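Local coordinates for protein glycosyltransferase Gtf1 (Streptococcus pneumoniae, PDB 4PQG) that belongs to the glycosyltransferases of the GT-B fold and holds uridine-5'-diphosphate beside one of its two Rossmann-like parallel sheets, at residues T333-R336 / E340-I343; D363-G368 / S400-Y405; A211-L216 / F237-T242; D227-I232 / D271-N276. All coordinates share one frame; numbering follows the deposited sequence.

Contacts 1 and 2 belong to the parallel sheet that supplies much of the uridine-5'-diphosphate pocket, and both touch that ligand: contact 1 at its diphosphate end, contact 2 at O4 of the base. Their centres are 10 Å apart, and neighbouring strands join them through probable hydrogen bonds, including Thr333 O to Tyr365 N at 3.0 Å. Contacts 3 and 4 lie by the other parallel sheet, with centres 15 Å apart; they meet at Phe237, whose CE1 is 3.5 Å from Asn276 O. Contact 4 is about 7 Å from contact 1 at the nearest atoms. Contact 3 is remote, its centre about 37 Å from that of contact 1, on the opposite side of the chain's centre.

Contact 1 of 4, residues T333-R336 / E340-I343; sequences TASR and EKHI. With UDP (uridine-5'-diphosphate), chain C.
Arg336 and Glu340 meet in a salt bridge beside the diphosphate of UDP. Arg336 NH2 lies 2.7 Å from Glu340 OE2, which it reaches on the anti side, while NH1 adds a weaker bond to the same oxygen at 3.1 Å. That oxygen stays near the guanidinium plane although the carboxylate is turned 84° against it. A bend at chi3 (-71°) swings the guanidinium round to the ligand: NE gives a nearly straight bond to UDP O2B at 2.9 Å, and NH2 another to UDP O1B at 2.8 Å. Lys341 NZ brings a second cation to UDP O1B, also at 2.8 Å, and pairs with Glu412 as well. Bonds from Arg336 NE and NH2 to two phosphate oxygens, with Glu340 OE2 at the same group's edge, fix the rotation of the guanidinium. One shell back, Lys341 CG lies against Ser335 OG and Arg336 O. Ser335 OG in turn donates to Arg336 O at 2.8 Å and touches Ile343 CD1 at 3.3 Å, where helix 343-353 begins. An arginine and a lysine held on the loop after a strand of the parallel sheet is the diphosphate-binding arrangement known from GT-B glycosyltransferases.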
# COMPACT_ATOMS: atom_id res chain seq x y z
N THR A 333 -16.37 -7.57 -4.36
CA THR A 333 -15.77 -6.53 -3.54
C THR A 333 -14.25 -6.72 -3.55
O THR A 333 -13.77 -7.83 -3.80
CB THR A 333 -16.33 -6.45 -2.10
OG1 THR A 333 -16.00 -5.18 -1.53
CG2 THR A 333 -15.77 -7.53 -1.20
N ALA A 334 -13.51 -5.64 -3.33
CA ALA A 334 -12.05 -5.69 -3.42
C ALA A 334 -11.47 -4.73 -2.40
O ALA A 334 -11.64 -3.52 -2.51
CB ALA A 334 -11.57 -5.35 -4.83
N SER A 335 -10.82 -5.30 -1.38
CA SER A 335 -10.25 -4.51 -0.30
C SER A 335 -9.33 -5.35 0.58
O SER A 335 -9.38 -6.60 0.57
CB SER A 335 -11.35 -3.89 0.57
OG SER A 335 -11.98 -4.85 1.41
N ARG A 336 -8.49 -4.67 1.34
CA ARG A 336 -7.92 -5.28 2.52
C ARG A 336 -9.05 -5.96 3.31
O ARG A 336 -10.15 -5.41 3.43
CB ARG A 336 -7.24 -4.24 3.41
CG ARG A 336 -6.04 -3.53 2.77
CD ARG A 336 -5.55 -2.38 3.64
NE ARG A 336 -6.49 -1.26 3.64
CZ ARG A 336 -7.14 -0.82 4.71
NH1 ARG A 336 -6.96 -1.39 5.90
NH2 ARG A 336 -7.98 0.21 4.59
N GLU A 340 -12.53 -2.31 9.29
CA GLU A 340 -13.16 -1.07 8.78
C GLU A 340 -13.86 -1.22 7.41
O GLU A 340 -14.62 -0.33 6.99
CB GLU A 340 -12.14 0.10 8.74
CG GLU A 340 -11.06 -0.06 7.66
CD GLU A 340 -9.91 0.95 7.78
OE1 GLU A 340 -10.01 1.92 8.57
OE2 GLU A 340 -8.89 0.77 7.07
N LYS A 341 -13.61 -2.34 6.72
CA LYS A 341 -14.30 -2.63 5.44
C LYS A 341 -15.58 -3.46 5.65
O LYS A 341 -16.41 -3.56 4.74
CB LYS A 341 -13.36 -3.37 4.47
CG LYS A 341 -12.05 -2.63 4.12
CD LYS A 341 -12.29 -1.40 3.22
CE LYS A 341 -10.99 -0.63 2.99
NZ LYS A 341 -11.04 0.29 1.81
N HIS A 342 -15.72 -4.06 6.83
CA HIS A 342 -16.93 -4.80 7.24
C HIS A 342 -17.44 -5.76 6.21
O HIS A 342 -18.66 -5.84 5.96
CB HIS A 342 -18.07 -3.85 7.61
CG HIS A 342 -17.67 -2.79 8.60
ND1 HIS A 342 -17.63 -3.01 9.93
CD2 HIS A 342 -17.27 -1.47 8.41
CE1 HIS A 342 -17.24 -1.89 10.56
NE2 HIS A 342 -17.03 -0.94 9.63
N ILE A 343 -16.53 -6.50 5.59
CA ILE A 343 -16.92 -7.46 4.56
C ILE A 343 -17.87 -8.51 5.13
O ILE A 343 -18.71 -9.05 4.40
CB ILE A 343 -15.70 -8.08 3.84
CG1 ILE A 343 -14.91 -6.98 3.12
CG2 ILE A 343 -16.14 -9.12 2.82
CD1 ILE A 343 -13.55 -7.43 2.62
N1 UDP C . -6.18 -4.19 -4.65
C2 UDP C . -5.57 -5.14 -5.50
N3 UDP C . -5.94 -6.41 -5.42
C4 UDP C . -6.87 -6.84 -4.56
C5 UDP C . -7.50 -5.94 -3.70
C6 UDP C . -7.13 -4.59 -3.77
O2 UDP C . -4.70 -4.80 -6.33
O4 UDP C . -7.16 -8.06 -4.55
C1' UDP C . -5.78 -2.78 -4.79
C2' UDP C . -6.90 -2.02 -5.50
O2' UDP C . -6.83 -2.09 -6.94
C3' UDP C . -6.77 -0.60 -5.00
C4' UDP C . -6.08 -0.74 -3.65
O4' UDP C . -5.66 -2.11 -3.53
O3' UDP C . -5.93 0.17 -5.87
C5' UDP C . -7.01 -0.44 -2.47
O5' UDP C . -7.24 0.96 -2.44
PA UDP C . -8.56 1.57 -1.75
O1A UDP C . -8.50 3.07 -1.85
O2A UDP C . -9.74 0.85 -2.36
O3A UDP C . -8.60 1.02 -0.24
PB UDP C . -7.59 1.23 1.00
O1B UDP C . -8.51 1.46 2.18
O2B UDP C . -6.78 -0.06 1.06
O3B UDP C . -6.79 2.48 0.69
O HOH W 1 -10.56 -1.26 -1.02

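Contact 2 of 4, residues D363-G368 / S400-Y405; sequences DIYGSG and SQYEVY. With UDP (uridine-5'-diphosphate), chain C.
Tyr402 OH is the hub between Asp363 and Tyr365, giving one hydrogen bond and receiving another. Its proton goes to Asp363 OD2 at 2.5 Å, a short bond made to the anti lone pair of the carboxylate; the ring and carboxylate planes stand 78° apart, and OD2 sits at the edge of the Tyr402 ring. Tyr365 comes from the opposite direction and donates its own hydroxyl to Tyr402 OH, OH to OH 2.7 Å. Each phenol therefore has a partner, and the direction of the relay runs from Tyr365 through Tyr402 to the carboxylate, whose charge would be expected to strengthen it. Carbon contact between the rings is slight, with Tyr365 CE2 to Tyr402 CZ at 4.1 Å. At its other end Tyr365 reaches the pocket: its CB is 3.5 Å from UDP O4, and Gly366 N is 3.3 Å from that same oxygen. Asp363 and Tyr365 stand on strand 361-365, whose backbone is bonded to Thr333 of strand 330-334; Tyr402 precedes strand 404-406, the neighbour on the far side of 330-334. The relay consequently spans this middle strand, with the Tyr365 and Tyr402 side chains touching its Ile332.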
# COMPACT_ATOMS: atom_id res chain seq x y z
N ASP A 363 -17.64 -12.76 -5.09
CA ASP A 363 -16.19 -12.96 -5.00
C ASP A 363 -15.54 -11.83 -4.22
O ASP A 363 -15.84 -10.65 -4.44
CB ASP A 363 -15.58 -13.09 -6.40
CG ASP A 363 -15.80 -14.47 -7.01
OD1 ASP A 363 -16.11 -15.43 -6.26
OD2 ASP A 363 -15.65 -14.59 -8.25
N ILE A 364 -14.66 -12.21 -3.29
CA ILE A 364 -14.01 -11.28 -2.37
C ILE A 364 -12.51 -11.26 -2.63
O ILE A 364 -11.81 -12.24 -2.36
CB ILE A 364 -14.32 -11.63 -0.88
CG1 ILE A 364 -15.82 -11.53 -0.59
CG2 ILE A 364 -13.55 -10.73 0.07
CD1 ILE A 364 -16.26 -12.18 0.72
N TYR A 365 -12.02 -10.14 -3.15
CA TYR A 365 -10.59 -9.96 -3.47
C TYR A 365 -9.89 -9.17 -2.36
O TYR A 365 -10.46 -8.27 -1.78
CB TYR A 365 -10.43 -9.23 -4.80
CG TYR A 365 -10.85 -10.08 -5.97
CD1 TYR A 365 -9.92 -10.81 -6.70
CD2 TYR A 365 -12.19 -10.17 -6.35
CE1 TYR A 365 -10.29 -11.60 -7.77
CE2 TYR A 365 -12.58 -10.95 -7.42
CZ TYR A 365 -11.63 -11.67 -8.12
OH TYR A 365 -12.03 -12.46 -9.17
N GLY A 366 -8.65 -9.55 -2.07
CA GLY A 366 -7.85 -8.87 -1.05
C GLY A 366 -7.29 -9.84 -0.02
O GLY A 366 -7.57 -11.03 -0.07
N SER A 367 -6.48 -9.31 0.89
CA SER A 367 -5.90 -10.10 1.98
C SER A 367 -6.05 -9.35 3.28
O SER A 367 -6.21 -8.14 3.28
CB SER A 367 -4.41 -10.37 1.75
OG SER A 367 -4.25 -11.03 0.51
N GLY A 368 -5.98 -10.08 4.39
CA GLY A 368 -6.06 -9.43 5.70
C GLY A 368 -6.60 -10.36 6.76
O GLY A 368 -7.14 -11.44 6.44
N SER A 400 -14.64 -6.10 -14.84
CA SER A 400 -15.61 -6.12 -15.93
C SER A 400 -16.12 -7.54 -16.26
O SER A 400 -16.87 -7.73 -17.22
CB SER A 400 -15.05 -5.39 -17.17
OG SER A 400 -13.85 -6.00 -17.63
N GLN A 401 -15.73 -8.52 -15.44
CA GLN A 401 -16.29 -9.88 -15.50
C GLN A 401 -17.51 -10.03 -14.58
O GLN A 401 -18.16 -11.08 -14.54
CB GLN A 401 -15.24 -10.92 -15.13
CG GLN A 401 -14.04 -10.95 -16.07
CD GLN A 401 -13.02 -12.01 -15.70
OE1 GLN A 401 -13.34 -13.19 -15.61
NE2 GLN A 401 -11.78 -11.59 -15.49
N TYR A 402 -17.83 -8.97 -13.85
CA TYR A 402 -18.88 -9.00 -12.84
C TYR A 402 -20.01 -8.01 -13.14
O TYR A 402 -19.89 -7.16 -14.02
CB TYR A 402 -18.28 -8.73 -11.44
CG TYR A 402 -17.31 -9.79 -10.96
CD1 TYR A 402 -17.74 -10.82 -10.13
CD2 TYR A 402 -15.96 -9.77 -11.35
CE1 TYR A 402 -16.87 -11.79 -9.68
CE2 TYR A 402 -15.08 -10.74 -10.91
CZ TYR A 402 -15.54 -11.75 -10.08
OH TYR A 402 -14.69 -12.72 -9.62
N GLU A 403 -21.11 -8.12 -12.40
CA GLU A 403 -22.22 -7.22 -12.63
C GLU A 403 -22.28 -6.03 -11.69
O GLU A 403 -22.47 -4.90 -12.15
CB GLU A 403 -23.54 -7.99 -12.66
CG GLU A 403 -23.68 -8.83 -13.93
CD GLU A 403 -25.03 -9.50 -14.06
OE1 GLU A 403 -25.69 -9.75 -13.03
OE2 GLU A 403 -25.43 -9.79 -15.21
N VAL A 404 -22.10 -6.28 -10.39
CA VAL A 404 -22.29 -5.24 -9.38
C VAL A 404 -21.18 -5.31 -8.32
O VAL A 404 -20.75 -6.40 -7.94
CB VAL A 404 -23.67 -5.38 -8.67
CG1 VAL A 404 -23.83 -4.33 -7.56
CG2 VAL A 404 -24.82 -5.28 -9.68
N TYR A 405 -20.75 -4.14 -7.85
CA TYR A 405 -19.75 -4.03 -6.79
C TYR A 405 -20.44 -3.67 -5.47
O TYR A 405 -21.28 -2.78 -5.45
CB TYR A 405 -18.71 -2.95 -7.14
CG TYR A 405 -17.56 -2.88 -6.15
CD1 TYR A 405 -16.35 -3.53 -6.40
CD2 TYR A 405 -17.68 -2.16 -4.95
CE1 TYR A 405 -15.30 -3.48 -5.48
CE2 TYR A 405 -16.64 -2.12 -4.02
CZ TYR A 405 -15.46 -2.78 -4.29
OH TYR A 405 -14.43 -2.73 -3.37
N1 UDP C . -6.18 -4.19 -4.65
C2 UDP C . -5.57 -5.14 -5.50
N3 UDP C . -5.94 -6.41 -5.42
C4 UDP C . -6.87 -6.84 -4.56
C5 UDP C . -7.50 -5.94 -3.70
C6 UDP C . -7.13 -4.59 -3.77
O2 UDP C . -4.70 -4.80 -6.33
O4 UDP C . -7.16 -8.06 -4.55
C1' UDP C . -5.78 -2.78 -4.79
C2' UDP C . -6.90 -2.02 -5.50
O2' UDP C . -6.83 -2.09 -6.94
C3' UDP C . -6.77 -0.60 -5.00
C4' UDP C . -6.08 -0.74 -3.65
O4' UDP C . -5.66 -2.11 -3.53
O3' UDP C . -5.93 0.17 -5.87
C5' UDP C . -7.01 -0.44 -2.47
O5' UDP C . -7.24 0.96 -2.44
PA UDP C . -8.56 1.57 -1.75
O1A UDP C . -8.50 3.07 -1.85
O2A UDP C . -9.74 0.85 -2.36
O3A UDP C . -8.60 1.02 -0.24
PB UDP C . -7.59 1.23 1.00
O1B UDP C . -8.51 1.46 2.18
O2B UDP C . -6.78 -0.06 1.06
O3B UDP C . -6.79 2.48 0.69

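Contact 3 of 4, residues A211-L216 / F237-T242; sequences AFMKSL and FEEAQT
Glu239 crosses from helix 233-240 to Met213 and Lys214 of helix 205-215, and its course from CB outward tells the story of the contact. CB lies against Met213 CB at 3.6 Å, the tightest apolar approach here, where the CA atoms of the two residues come within 6.3 Å. Met213 CE also borders this carbon at 4.2 Å, because the methionine chain is bent at both chi2 and chi3 and curls its methyl back to the glutamate. The next atom, Glu239 CG, still touches Met213 CB, at 3.7 Å. There the chain kinks (chi2 -58°), which turns the carboxylate away from the methionine and toward Lys214, whose chain it crosses at a slant. OE1 sits 3.4 Å from Lys214 CG and 3.2 Å from Lys214 NZ; the latter is a weak hydrogen bond within a salt bridge. The lysine, extended as far as CE, folds at its last torsion (chi4 -76°) to bring NZ in front of the two oxygens. OE2 stays 3.6 Å from Lys214 NZ and has a stronger partner in Arg210, on helix 205-215 with Lys214, which forms a second salt bridge there. Met213 itself continues inward to Ile14 on strand 10-15, while Ala240 touches Leu245 on strand 244-248, so both helices rest on the same parallel sheet. The chemistry is thus split: close carbon packing at the root of Glu239, and a carboxylate shared by two cations at its tip. Arg210 and the exposed Lys214 together would be expected to keep that acid ionised, the lysine bond being the lesser share.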
# COMPACT_ATOMS: atom_id res chain seq x y z
N ALA A 211 20.40 12.25 7.61
CA ALA A 211 21.56 12.07 6.73
C ALA A 211 21.11 11.67 5.34
O ALA A 211 21.66 12.15 4.34
CB ALA A 211 22.49 11.01 7.31
N PHE A 212 20.13 10.78 5.28
CA PHE A 212 19.51 10.42 4.02
C PHE A 212 18.94 11.66 3.31
O PHE A 212 19.26 11.93 2.13
CB PHE A 212 18.40 9.39 4.23
CG PHE A 212 17.54 9.22 3.01
CD1 PHE A 212 17.99 8.47 1.93
CD2 PHE A 212 16.31 9.84 2.93
CE1 PHE A 212 17.21 8.34 0.79
CE2 PHE A 212 15.52 9.72 1.79
CZ PHE A 212 15.98 8.96 0.71
N MET A 213 18.11 12.41 4.02
CA MET A 213 17.50 13.62 3.44
C MET A 213 18.55 14.60 2.90
O MET A 213 18.41 15.09 1.79
CB MET A 213 16.59 14.31 4.45
CG MET A 213 15.32 13.53 4.80
SD MET A 213 14.16 13.26 3.44
CE MET A 213 13.51 14.92 3.22
N LYS A 214 19.61 14.84 3.67
CA LYS A 214 20.68 15.76 3.27
C LYS A 214 21.39 15.24 2.04
O LYS A 214 21.74 16.01 1.15
CB LYS A 214 21.67 16.00 4.42
CG LYS A 214 21.05 16.77 5.57
CD LYS A 214 22.07 17.19 6.61
CE LYS A 214 21.42 18.06 7.67
NZ LYS A 214 21.16 19.45 7.19
N SER A 215 21.57 13.91 1.98
CA SER A 215 22.17 13.25 0.81
C SER A 215 21.38 13.43 -0.50
O SER A 215 21.91 13.13 -1.56
CB SER A 215 22.43 11.75 1.07
OG SER A 215 21.37 10.91 0.60
N LEU A 216 20.13 13.88 -0.42
CA LEU A 216 19.35 14.16 -1.64
C LEU A 216 19.76 15.47 -2.30
O LEU A 216 19.49 15.67 -3.49
CB LEU A 216 17.83 14.20 -1.36
CG LEU A 216 17.24 12.92 -0.76
CD1 LEU A 216 15.79 13.12 -0.34
CD2 LEU A 216 17.38 11.75 -1.72
N PHE A 237 10.17 17.22 7.63
CA PHE A 237 9.70 18.60 7.64
C PHE A 237 10.87 19.58 7.61
O PHE A 237 10.90 20.48 6.78
CB PHE A 237 8.78 18.88 8.86
CG PHE A 237 7.30 18.66 8.59
CD1 PHE A 237 6.36 19.61 9.00
CD2 PHE A 237 6.85 17.52 7.93
CE1 PHE A 237 5.01 19.44 8.75
CE2 PHE A 237 5.49 17.33 7.68
CZ PHE A 237 4.56 18.30 8.09
N GLU A 238 11.84 19.35 8.50
CA GLU A 238 12.97 20.26 8.63
C GLU A 238 13.82 20.29 7.36
O GLU A 238 14.14 21.37 6.85
CB GLU A 238 13.82 19.87 9.83
CG GLU A 238 13.20 20.27 11.15
CD GLU A 238 13.97 19.73 12.34
OE1 GLU A 238 14.93 18.96 12.14
OE2 GLU A 238 13.60 20.07 13.47
N GLU A 239 14.15 19.11 6.84
CA GLU A 239 15.02 19.00 5.69
C GLU A 239 14.34 19.36 4.38
O GLU A 239 15.02 19.65 3.39
CB GLU A 239 15.62 17.60 5.59
CG GLU A 239 16.47 17.21 6.79
CD GLU A 239 17.62 18.18 7.02
OE1 GLU A 239 18.26 18.58 6.01
OE2 GLU A 239 17.87 18.53 8.19
N ALA A 240 13.01 19.35 4.36
CA ALA A 240 12.26 19.69 3.16
C ALA A 240 12.06 21.20 2.99
O ALA A 240 11.63 21.64 1.93
CB ALA A 240 10.91 18.98 3.15
N GLN A 241 12.37 21.98 4.02
CA GLN A 241 12.16 23.43 3.98
C GLN A 241 12.95 24.14 2.87
O GLN A 241 12.51 25.16 2.36
CB GLN A 241 12.44 24.08 5.34
CG GLN A 241 11.50 23.63 6.45
CD GLN A 241 10.04 23.73 6.05
OE1 GLN A 241 9.49 24.83 5.95
NE2 GLN A 241 9.40 22.58 5.82
N THR A 242 14.10 23.58 2.49
CA THR A 242 14.90 24.16 1.41
C THR A 242 14.31 23.83 0.04
O THR A 242 14.67 24.46 -0.95
CB THR A 242 16.40 23.76 1.46
OG1 THR A 242 16.53 22.33 1.45
CG2 THR A 242 17.08 24.34 2.70

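Contact 4 of 4, residues D227-I232 / D271-N276; sequences DRETGI and DYQFTN
Glu229 reaches from its loop to Gln273 and Tyr272 at the helix 271-275, and it buries more surface than either. Its first torsion (chi1 139°) is away from the staggered values and, with a bend at chi2, leads the carboxylate across to the helix. The Gln273 chain, bent at chi2 too, arrives from the opposite direction, and the carboxylate and amide planes are inclined at 40°. Two acceptors are set together, Glu229 OE2 being 3.3 Å from Gln273 OE1, which would be unfavourable for an ionised Glu229 and might raise its pKa; Glu229 OE1 is 3.5 Å from Gln273 NE2 at an angle too poor for a hydrogen bond. The amide nitrogen finds its partners elsewhere: NE2 donates to Tyr269 O and to a water at 3.0 Å. That water and a second one bridge to Asp227 O, each through one weak bond, so the link through solvent is a loose one. Tyr272 supplies the carbon side: its CB lies 3.3 Å from Glu229 OE2, and CD2 of the ring follows at 3.4 Å, an oblique approach. Asn276 ND2 stands 3.2 Å above one face of the ring, toward its rim, while bonding to Tyr272 O, and Phe237 meets the ring edge-to-face. Behind the loop, Asp227 binds Arg32 and His250. Residues 227-232 connect strand 223-226 with helix 233-240, which is a strand-to-helix loop of the Rossmann-like parallel sheet, here packed against the short helix that precedes strand 282-285.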
# COMPACT_ATOMS: atom_id res chain seq x y z
N ASP A 227 3.63 10.89 2.02
CA ASP A 227 2.46 10.02 2.10
C ASP A 227 2.20 9.43 3.49
O ASP A 227 1.06 9.43 3.98
CB ASP A 227 2.55 8.94 1.03
CG ASP A 227 2.28 9.51 -0.34
OD1 ASP A 227 1.13 9.99 -0.52
OD2 ASP A 227 3.20 9.51 -1.20
N ARG A 228 3.27 8.94 4.11
CA ARG A 228 3.24 8.39 5.46
C ARG A 228 4.56 8.71 6.12
O ARG A 228 5.61 8.67 5.46
CB ARG A 228 3.15 6.89 5.40
CG ARG A 228 1.79 6.30 5.32
CD ARG A 228 1.98 4.86 5.76
NE ARG A 228 1.40 3.89 4.84
CZ ARG A 228 0.20 3.36 5.02
NH1 ARG A 228 -0.54 3.75 6.06
NH2 ARG A 228 -0.26 2.45 4.16
N GLU A 229 4.52 8.93 7.43
CA GLU A 229 5.58 9.70 8.08
C GLU A 229 5.81 9.34 9.55
O GLU A 229 6.59 10.01 10.25
CB GLU A 229 5.27 11.20 7.88
CG GLU A 229 5.48 12.16 9.04
CD GLU A 229 4.36 12.21 10.07
OE1 GLU A 229 3.43 11.36 10.05
OE2 GLU A 229 4.42 13.11 10.93
N THR A 230 5.13 8.29 10.03
CA THR A 230 5.32 7.88 11.43
C THR A 230 6.79 7.68 11.76
O THR A 230 7.46 6.92 11.09
CB THR A 230 4.54 6.59 11.77
OG1 THR A 230 3.14 6.86 11.72
CG2 THR A 230 4.90 6.10 13.17
N GLY A 231 7.29 8.41 12.76
CA GLY A 231 8.66 8.27 13.23
C GLY A 231 9.66 9.27 12.64
O GLY A 231 10.68 9.56 13.26
N ILE A 232 9.35 9.80 11.45
CA ILE A 232 10.32 10.56 10.65
C ILE A 232 9.85 11.97 10.25
O ILE A 232 10.58 12.73 9.60
CB ILE A 232 10.69 9.77 9.36
CG1 ILE A 232 9.46 9.52 8.49
CG2 ILE A 232 11.35 8.44 9.72
CD1 ILE A 232 9.78 9.00 7.11
N ASP A 271 -1.75 14.16 12.75
CA ASP A 271 -1.66 15.07 13.87
C ASP A 271 -0.41 15.93 13.81
O ASP A 271 -0.46 17.16 14.07
CB ASP A 271 -1.69 14.29 15.19
CG ASP A 271 -1.60 15.20 16.38
OD1 ASP A 271 -2.55 15.99 16.58
OD2 ASP A 271 -0.57 15.15 17.09
N TYR A 272 0.72 15.30 13.50
CA TYR A 272 1.98 16.04 13.42
C TYR A 272 1.94 17.08 12.30
O TYR A 272 2.28 18.25 12.51
CB TYR A 272 3.20 15.10 13.23
CG TYR A 272 4.47 15.92 13.19
CD1 TYR A 272 5.07 16.34 14.38
CD2 TYR A 272 5.04 16.32 11.98
CE1 TYR A 272 6.22 17.12 14.36
CE2 TYR A 272 6.19 17.10 11.95
CZ TYR A 272 6.76 17.50 13.15
OH TYR A 272 7.89 18.26 13.16
N GLN A 273 1.55 16.63 11.11
CA GLN A 273 1.54 17.50 9.94
C GLN A 273 0.58 18.69 10.09
O GLN A 273 0.89 19.80 9.64
CB GLN A 273 1.23 16.72 8.66
CG GLN A 273 2.14 15.52 8.41
CD GLN A 273 1.56 14.22 8.98
OE1 GLN A 273 1.38 14.08 10.19
NE2 GLN A 273 1.28 13.28 8.10
N PHE A 274 -0.56 18.46 10.75
CA PHE A 274 -1.60 19.48 10.93
C PHE A 274 -1.18 20.48 12.02
O PHE A 274 -1.36 21.70 11.87
CB PHE A 274 -2.97 18.83 11.26
CG PHE A 274 -3.58 18.06 10.11
CD1 PHE A 274 -3.05 18.13 8.82
CD2 PHE A 274 -4.72 17.29 10.31
CE1 PHE A 274 -3.64 17.45 7.77
CE2 PHE A 274 -5.33 16.60 9.26
CZ PHE A 274 -4.78 16.67 7.98
N THR A 275 -0.59 19.96 13.10
CA THR A 275 -0.02 20.80 14.17
C THR A 275 1.01 21.78 13.59
O THR A 275 1.03 22.96 13.94
CB THR A 275 0.64 19.93 15.27
OG1 THR A 275 -0.37 19.11 15.88
CG2 THR A 275 1.31 20.78 16.35
N ASN A 276 1.82 21.28 12.67
CA ASN A 276 2.89 22.07 12.06
C ASN A 276 2.63 22.44 10.60
O ASN A 276 3.53 22.40 9.76
CB ASN A 276 4.21 21.28 12.19
CG ASN A 276 4.58 21.04 13.64
OD1 ASN A 276 5.03 21.96 14.33
ND2 ASN A 276 4.39 19.81 14.12
O HOH W 2 1.62 12.33 5.30
O HOH W 3 0.54 10.46 6.89